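Afp (Microbacterium arborescens, PDB 2YJK) is a ferritin-fold Dps protein that assembles from twelve subunits and probably takes up and stores iron. Local coordinates at residues Q23-V28 with E74-L79. Numbering follows the deposited sequence.
Sequences QFLTPV and ERIVAL. With OFE (Iron(II) oxide), chain P.
Ile-76 reaches across to helix 15-45 with its CG1–CD1 arm, and the tight part of the contact gathers round that methyl: Ile-76 CD1 lies 3.7 Å from Leu-25 CB. CG1 stands beside the backbone N of Ile-76 (chi1 -68°) and chi2 is extended, which drives CD1 in beside the first side-chain carbon of Leu-25. The same methyl passes 3.7 Å from Thr-26 OG1, the two side chains meeting at about a right angle; a hydrogen bond to the carbonyl of Ala-22, one turn back, satisfies this hydroxyl where it lies against the methyl. Leu-25 turns its other end to the arginine, where Leu-25 CD1 touches Arg-75 CG at 3.8 Å, an apolar contact with the aliphatic part of the chain. The buried Leu-25, Arg-75 and Ile-76 join the antiparallel first and second helices of the ferritin four-helix bundle, 15-45 and 51-78, whose local axes come within 9.9 Å at 146°. Looser is the side of Thr-26, which is partly exposed and meets 74-79 through OG1 alone; Ile-83, from a loop, packs on both Thr-26 and Ile-76. On helix 51-78, Arg-75 bends at chi2 (70°) and carries its guanidinium beyond the apolar contact to salt bridges with Asp-134 and with Asp-149 of a second subunit, while Leu-79 CD2 lies above one face of the guanidinium, offset toward its rim. Glu-74, which does not touch 23-28, binds the iron of the iron oxide through OE2 at 2.2 Å, together with Asp-70 of the same chain and His-43 of a third subunit.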
loop_
_atom_site.group_PDB
_atom_site.type_symbol
_atom_site.label_atom_id
_atom_site.label_comp_id
_atom_site.label_asym_id
_atom_site.label_seq_id
_atom_site.Cartn_x
_atom_site.Cartn_y
_atom_site.Cartn_z
ATOM N N GLN C 23 35.175 -11.652 17.273
ATOM C CA GLN C 23 35.393 -12.986 17.713
ATOM C C GLN C 23 34.098 -13.762 17.873
ATOM O O GLN C 23 34.047 -14.911 17.480
ATOM C CB GLN C 23 36.196 -12.965 19.007
ATOM C CG GLN C 23 36.278 -14.314 19.687
ATOM C CD GLN C 23 37.029 -14.246 20.976
ATOM O OE1 GLN C 23 37.277 -15.286 21.609
ATOM N NE2 GLN C 23 37.416 -13.019 21.392
ATOM N N PHE C 24 33.069 -13.182 18.472
ATOM C CA PHE C 24 31.843 -13.955 18.767
ATOM C C PHE C 24 30.778 -13.878 17.682
ATOM O O PHE C 24 29.986 -14.817 17.486
ATOM C CB PHE C 24 31.279 -13.509 20.085
ATOM C CG PHE C 24 32.134 -13.878 21.241
ATOM C CD1 PHE C 24 32.268 -15.238 21.608
ATOM C CD2 PHE C 24 32.774 -12.884 22.008
ATOM C CE1 PHE C 24 33.027 -15.611 22.734
ATOM C CE2 PHE C 24 33.573 -13.258 23.146
ATOM C CZ PHE C 24 33.706 -14.607 23.484
ATOM N N LEU C 25 30.777 -12.774 16.949
ATOM C CA LEU C 25 29.771 -12.601 15.904
ATOM C C LEU C 25 30.180 -13.179 14.548
ATOM O O LEU C 25 29.324 -13.561 13.747
ATOM C CB LEU C 25 29.411 -11.145 15.776
ATOM C CG LEU C 25 28.584 -10.655 16.984
ATOM C CD1 LEU C 25 28.202 -9.171 16.735
ATOM C CD2 LEU C 25 27.335 -11.446 17.254
ATOM N N THR C 26 31.475 -13.258 14.295
ATOM C CA THR C 26 31.949 -13.847 13.039
ATOM C C THR C 26 31.432 -15.269 12.725
ATOM O O THR C 26 31.067 -15.517 11.555
ATOM C CB THR C 26 33.495 -13.760 12.892
ATOM O OG1 THR C 26 33.857 -12.393 13.009
ATOM C CG2 THR C 26 33.958 -14.287 11.570
ATOM N N PRO C 27 31.408 -16.194 13.725
ATOM C CA PRO C 27 30.895 -17.562 13.434
ATOM C C PRO C 27 29.397 -17.492 13.156
ATOM O O PRO C 27 28.847 -18.262 12.362
ATOM C CB PRO C 27 31.139 -18.325 14.771
ATOM C CG PRO C 27 32.349 -17.552 15.423
ATOM C CD PRO C 27 32.009 -16.112 15.075
ATOM N N VAL C 28 28.732 -16.528 13.760
ATOM C CA VAL C 28 27.325 -16.284 13.418
ATOM C C VAL C 28 27.109 -15.853 11.965
ATOM O O VAL C 28 26.231 -16.395 11.263
ATOM C CB VAL C 28 26.702 -15.296 14.429
ATOM C CG1 VAL C 28 25.236 -15.000 14.090
ATOM C CG2 VAL C 28 26.799 -15.881 15.859
ATOM N N GLU C 74 27.035 -6.307 10.066
ATOM C CA GLU C 74 27.118 -4.861 10.037
ATOM C C GLU C 74 27.430 -4.342 11.404
ATOM O O GLU C 74 27.998 -3.269 11.556
ATOM C CB GLU C 74 25.833 -4.248 9.444
ATOM C CG GLU C 74 25.756 -4.658 7.929
ATOM C CD GLU C 74 24.672 -3.932 7.134
ATOM O OE1 GLU C 74 23.762 -3.283 7.738
ATOM O OE2 GLU C 74 24.740 -4.003 5.878
ATOM N N ARG C 75 27.004 -5.079 12.397
ATOM C CA ARG C 75 27.453 -4.791 13.756
ATOM C C ARG C 75 28.998 -4.905 13.848
ATOM O O ARG C 75 29.637 -4.016 14.456
ATOM C CB ARG C 75 26.757 -5.731 14.785
ATOM C CG ARG C 75 27.249 -5.539 16.247
ATOM C CD ARG C 75 26.756 -4.195 16.730
ATOM N NE ARG C 75 27.403 -3.821 17.952
ATOM C CZ ARG C 75 27.447 -2.586 18.439
ATOM N NH1 ARG C 75 26.860 -1.536 17.781
ATOM N NH2 ARG C 75 28.104 -2.414 19.564
ATOM N N ILE C 76 29.608 -5.952 13.260
ATOM C CA ILE C 76 31.099 -6.065 13.261
ATOM C C ILE C 76 31.771 -4.894 12.535
ATOM O O ILE C 76 32.740 -4.287 13.011
ATOM C CB ILE C 76 31.581 -7.377 12.618
ATOM C CG1 ILE C 76 31.187 -8.584 13.500
ATOM C CG2 ILE C 76 33.129 -7.339 12.405
ATOM C CD1 ILE C 76 31.144 -9.888 12.730
ATOM N N VAL C 77 31.213 -4.543 11.389
ATOM C CA VAL C 77 31.785 -3.495 10.568
ATOM C C VAL C 77 31.618 -2.130 11.241
ATOM O O VAL C 77 32.561 -1.333 11.233
ATOM C CB VAL C 77 31.243 -3.526 9.126
ATOM C CG1 VAL C 77 31.842 -2.268 8.302
ATOM C CG2 VAL C 77 31.710 -4.921 8.443
ATOM N N ALA C 78 30.458 -1.908 11.876
ATOM C CA ALA C 78 30.160 -0.646 12.565
ATOM C C ALA C 78 31.130 -0.370 13.687
ATOM O O ALA C 78 31.325 0.789 14.047
ATOM C CB ALA C 78 28.677 -0.646 13.155
ATOM N N LEU C 79 31.680 -1.436 14.270
ATOM C CA LEU C 79 32.685 -1.332 15.359
ATOM C C LEU C 79 34.060 -1.128 14.783
ATOM O O LEU C 79 35.058 -1.028 15.521
ATOM C CB LEU C 79 32.676 -2.582 16.244
ATOM C CG LEU C 79 31.385 -2.701 17.092
ATOM C CD1 LEU C 79 31.365 -3.990 17.876
ATOM C CD2 LEU C 79 31.240 -1.504 18.049
HETATM FE FE OFE P . 23.015 -4.510 4.654
HETATM O O OFE P . 21.411 -5.394 3.501
#